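Local coordinates for protein agmatine ureohydrolase (Thermoplasma volcanium GSS1, PDB 3PZL) that probably hydrolyses agmatine to putrescine and urea at a site with two manganese ions, at residues S70-Y73 against S74-I77; S125-V128 against G129-A133. One frame throughout, in Å; residues are numbered along the deposited sequence.

Contact 1 of 2, residues S70-Y73 against S74-I77; sequences SYEY and SYGI
Y71 lies along the backbone of G76 and I77 on the far arm of a tight hairpin. CG stands anti to the backbone N (chi1 174°), which swings the ring beside the returning chain. From CB the ring runs out past I77: Y71 CD2 is 3.8 Å from I77 O. Further on, Y71 CE2 meets G76 C at 3.8 Å and Y71 CZ meets G76 CA. At the tip Y71 OH reaches G76 CA. A leucine here would probably leave the backbone of G76 without the cover of the outer ring and hydroxyl. E72 and I77 form an antiparallel hydrogen-bonded pair, and E72 N gives I77 O a straight bond of 3.0 Å. E72 O takes two donors: G76 N at 2.9 Å, nearly in line with C=O, and Y75 N from above the carbonyl plane. Two residues, G76 and I77, thus lie opposite the single E72, a G1 beta bulge, with G76 at positive phi (62°). The E72 side chain runs alongside Y75, though their closest approach is doubtful. E72 OE1 forms a salt bridge with K288 of helix 281-303. Y75 packs on that helix and on helix 251-261, while Y71 and Y73 touch F189 and I181 of a second subunit.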
loop_
_atom_site.group_PDB
_atom_site.type_symbol
_atom_site.label_atom_id
_atom_site.label_comp_id
_atom_site.label_asym_id
_atom_site.label_seq_id
_atom_site.Cartn_x
_atom_site.Cartn_y
_atom_site.Cartn_z
ATOM N N SER B 70 13.915 -8.742 -25.086
ATOM C CA SER B 70 13.618 -9.952 -25.835
ATOM C C SER B 70 14.875 -10.824 -26.004
ATOM O O SER B 70 14.806 -12.013 -26.371
ATOM C CB SER B 70 13.021 -9.627 -27.191
ATOM O OG SER B 70 12.009 -8.652 -27.070
ATOM N N TYR B 71 16.035 -10.241 -25.728
ATOM C CA TYR B 71 17.276 -10.959 -25.894
ATOM C C TYR B 71 17.906 -11.170 -24.539
ATOM O O TYR B 71 18.032 -10.221 -23.747
ATOM C CB TYR B 71 18.214 -10.157 -26.783
ATOM C CG TYR B 71 19.593 -10.738 -26.919
ATOM C CD1 TYR B 71 20.624 -10.346 -26.060
ATOM C CD2 TYR B 71 19.873 -11.664 -27.917
ATOM C CE1 TYR B 71 21.901 -10.876 -26.188
ATOM C CE2 TYR B 71 21.138 -12.203 -28.058
ATOM C CZ TYR B 71 22.159 -11.809 -27.190
ATOM O OH TYR B 71 23.430 -12.336 -27.334
ATOM N N GLU B 72 18.311 -12.408 -24.266
ATOM C CA GLU B 72 18.880 -12.733 -22.979
ATOM C C GLU B 72 20.402 -12.755 -23.045
ATOM O O GLU B 72 21.016 -13.615 -23.674
ATOM C CB GLU B 72 18.329 -14.046 -22.421
ATOM C CG GLU B 72 19.152 -14.551 -21.241
ATOM C CD GLU B 72 18.714 -14.001 -19.920
ATOM O OE1 GLU B 72 17.527 -13.668 -19.787
ATOM O OE2 GLU B 72 19.525 -13.897 -19.009
ATOM N N TYR B 73 21.002 -11.801 -22.353
ATOM C CA TYR B 73 22.426 -11.507 -22.465
ATOM C C TYR B 73 23.316 -12.689 -22.070
ATOM O O TYR B 73 24.266 -13.031 -22.760
ATOM C CB TYR B 73 22.721 -10.279 -21.600
ATOM C CG TYR B 73 24.142 -9.835 -21.584
ATOM C CD1 TYR B 73 24.842 -9.709 -20.380
ATOM C CD2 TYR B 73 24.795 -9.508 -22.780
ATOM C CE1 TYR B 73 26.171 -9.281 -20.378
ATOM C CE2 TYR B 73 26.123 -9.093 -22.783
ATOM C CZ TYR B 73 26.800 -8.988 -21.593
ATOM O OH TYR B 73 28.110 -8.581 -21.634
ATOM N N SER B 74 22.982 -13.325 -20.962
ATOM C CA SER B 74 23.804 -14.354 -20.404
ATOM C C SER B 74 23.741 -15.659 -21.187
ATOM O O SER B 74 24.483 -16.585 -20.919
ATOM C CB SER B 74 23.377 -14.601 -18.973
ATOM O OG SER B 74 23.472 -13.403 -18.243
ATOM N N TYR B 75 22.840 -15.760 -22.141
ATOM C CA TYR B 75 22.742 -16.982 -22.920
ATOM C C TYR B 75 22.923 -16.753 -24.415
ATOM O O TYR B 75 23.146 -17.682 -25.167
ATOM C CB TYR B 75 21.439 -17.670 -22.604
ATOM C CG TYR B 75 21.304 -18.012 -21.137
ATOM C CD1 TYR B 75 21.985 -19.094 -20.583
ATOM C CD2 TYR B 75 20.492 -17.261 -20.308
ATOM C CE1 TYR B 75 21.867 -19.410 -19.235
ATOM C CE2 TYR B 75 20.351 -17.556 -18.972
ATOM C CZ TYR B 75 21.037 -18.636 -18.436
ATOM O OH TYR B 75 20.892 -18.917 -17.085
ATOM N N GLY B 76 22.857 -15.493 -24.824
ATOM C CA GLY B 76 23.011 -15.138 -26.216
ATOM C C GLY B 76 21.925 -15.753 -27.054
ATOM O O GLY B 76 22.209 -16.294 -28.110
ATOM N N ILE B 77 20.693 -15.664 -26.562
ATOM C CA ILE B 77 19.525 -16.243 -27.196
ATOM C C ILE B 77 18.446 -15.194 -27.311
ATOM O O ILE B 77 18.069 -14.566 -26.310
ATOM C CB ILE B 77 18.974 -17.393 -26.361
ATOM C CG1 ILE B 77 19.971 -18.561 -26.370
ATOM C CG2 ILE B 77 17.560 -17.807 -26.833
ATOM C CD1 ILE B 77 20.153 -19.215 -27.762
#

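Contact 2 of 2, residues S125-V128 against G129-A133; sequences SITV and GAVRA
T127 holds CG2 anti to its own N. V131 has CG1 anti to N (chi1 -171°), which leaves its CG2 anti to the carbonyl carbon. These settings bring two methyls together one helical turn apart, where T127 CG2 and V131 CG2 meet at 3.9 Å. The T127 and V131 side chains pass at a slant. V131 CG2 also lies near T127 O. T127 O accepts V131 N at 3.0 Å, with the donor close to the line of the C=O bond. The next rung repeats it: R132 N bonds to V128 O at 3.2 Å, with a more bent N-H angle of 139°. Earlier in the stretch, G129 N makes a weak bond to I126 O. R132 runs extended from CG to NE, and R132 CG passes 3.8 Å from V128 O. The far end carries NH1 to a salt bridge with D101. T127 turns its hydroxyl the other way, into hydrogen bonds with D269 and S227, which satisfy this buried polar group. A130 packs on V107 of helix 96-112, and V128 and V131 on helix 163-171. This is a short, buried alpha-helix of the arginase fold. Residues 125-133 follow H124, a manganese ligand, in the chain, and the side chain of T127 lies about 8 Å from a bound manganese ion.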
loop_
_atom_site.group_PDB
_atom_site.type_symbol
_atom_site.label_atom_id
_atom_site.label_comp_id
_atom_site.label_asym_id
_atom_site.label_seq_id
_atom_site.Cartn_x
_atom_site.Cartn_y
_atom_site.Cartn_z
ATOM N N SER B 125 -1.085 -27.128 -6.477
ATOM C CA SER B 125 -1.780 -28.365 -6.726
ATOM C C SER B 125 -2.064 -28.575 -8.200
ATOM O O SER B 125 -2.407 -29.677 -8.593
ATOM C CB SER B 125 -3.067 -28.436 -5.930
ATOM O OG SER B 125 -3.902 -27.337 -6.262
ATOM N N ILE B 126 -1.904 -27.554 -9.029
ATOM C CA ILE B 126 -2.049 -27.768 -10.455
ATOM C C ILE B 126 -0.978 -28.694 -11.028
ATOM O O ILE B 126 -1.188 -29.305 -12.076
ATOM C CB ILE B 126 -2.066 -26.469 -11.208
ATOM C CG1 ILE B 126 -0.767 -25.692 -11.003
ATOM C CG2 ILE B 126 -3.246 -25.636 -10.752
ATOM C CD1 ILE B 126 -0.643 -24.444 -11.851
ATOM N N THR B 127 0.167 -28.766 -10.337
ATOM C CA THR B 127 1.318 -29.614 -10.699
ATOM C C THR B 127 0.959 -31.095 -10.749
ATOM O O THR B 127 1.386 -31.804 -11.633
ATOM C CB THR B 127 2.511 -29.360 -9.740
ATOM O OG1 THR B 127 3.055 -28.082 -10.027
ATOM C CG2 THR B 127 3.613 -30.330 -9.927
ATOM N N VAL B 128 0.150 -31.541 -9.804
ATOM C CA VAL B 128 -0.343 -32.907 -9.793
ATOM C C VAL B 128 -0.786 -33.323 -11.211
ATOM O O VAL B 128 -0.393 -34.382 -11.716
ATOM C CB VAL B 128 -1.488 -33.078 -8.757
ATOM C CG1 VAL B 128 -2.083 -34.462 -8.799
ATOM C CG2 VAL B 128 -0.991 -32.748 -7.351
ATOM N N GLY B 129 -1.570 -32.469 -11.861
ATOM C CA GLY B 129 -2.064 -32.736 -13.190
ATOM C C GLY B 129 -0.917 -33.130 -14.069
ATOM O O GLY B 129 -0.847 -34.260 -14.544
ATOM N N ALA B 130 0.007 -32.202 -14.250
ATOM C CA ALA B 130 1.167 -32.413 -15.086
ATOM C C ALA B 130 1.919 -33.718 -14.745
ATOM O O ALA B 130 2.383 -34.414 -15.647
ATOM C CB ALA B 130 2.074 -31.198 -15.017
ATOM N N VAL B 131 1.988 -34.081 -13.462
ATOM C CA VAL B 131 2.700 -35.302 -13.050
ATOM C C VAL B 131 2.022 -36.595 -13.531
ATOM O O VAL B 131 2.687 -37.598 -13.710
ATOM C CB VAL B 131 2.902 -35.382 -11.528
ATOM C CG1 VAL B 131 3.828 -36.550 -11.178
ATOM C CG2 VAL B 131 3.481 -34.083 -10.989
ATOM N N ARG B 132 0.706 -36.565 -13.740
ATOM C CA ARG B 132 -0.028 -37.730 -14.240
ATOM C C ARG B 132 0.388 -38.006 -15.673
ATOM O O ARG B 132 0.251 -39.127 -16.146
ATOM C CB ARG B 132 -1.549 -37.506 -14.218
ATOM C CG ARG B 132 -2.218 -37.534 -12.855
ATOM C CD ARG B 132 -3.676 -37.112 -12.988
ATOM N NE ARG B 132 -4.379 -37.008 -11.709
ATOM C CZ ARG B 132 -5.644 -36.615 -11.569
ATOM N NH1 ARG B 132 -6.382 -36.293 -12.627
ATOM N NH2 ARG B 132 -6.168 -36.540 -10.363
ATOM N N ALA B 133 0.883 -36.983 -16.362
ATOM C CA ALA B 133 1.190 -37.114 -17.767
ATOM C C ALA B 133 2.606 -37.656 -18.070
ATOM O O ALA B 133 2.932 -38.024 -19.214
ATOM C CB ALA B 133 0.911 -35.820 -18.462
#

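After strand 20-21 the chain enters the central parallel sheet at strand 37-42 and continues through helix 57-65. Contact 1 then closes a small loop, turning strand 71-72 back into strand 77-78. The chain next runs through strand 84-90, helix 96-112 and strand 116-121, and enters helix 126-132, where contact 2 closes a helical turn. The two contacts are in series, neither nested nor crossed. They lie on opposite sides of the chain's centre, and the centres of contact 1 and contact 2 are about 30 Å apart. Contact 1 is a hairpin at the periphery, at the subunit interface. Contact 2 is a helix in the interior, beside the manganese site.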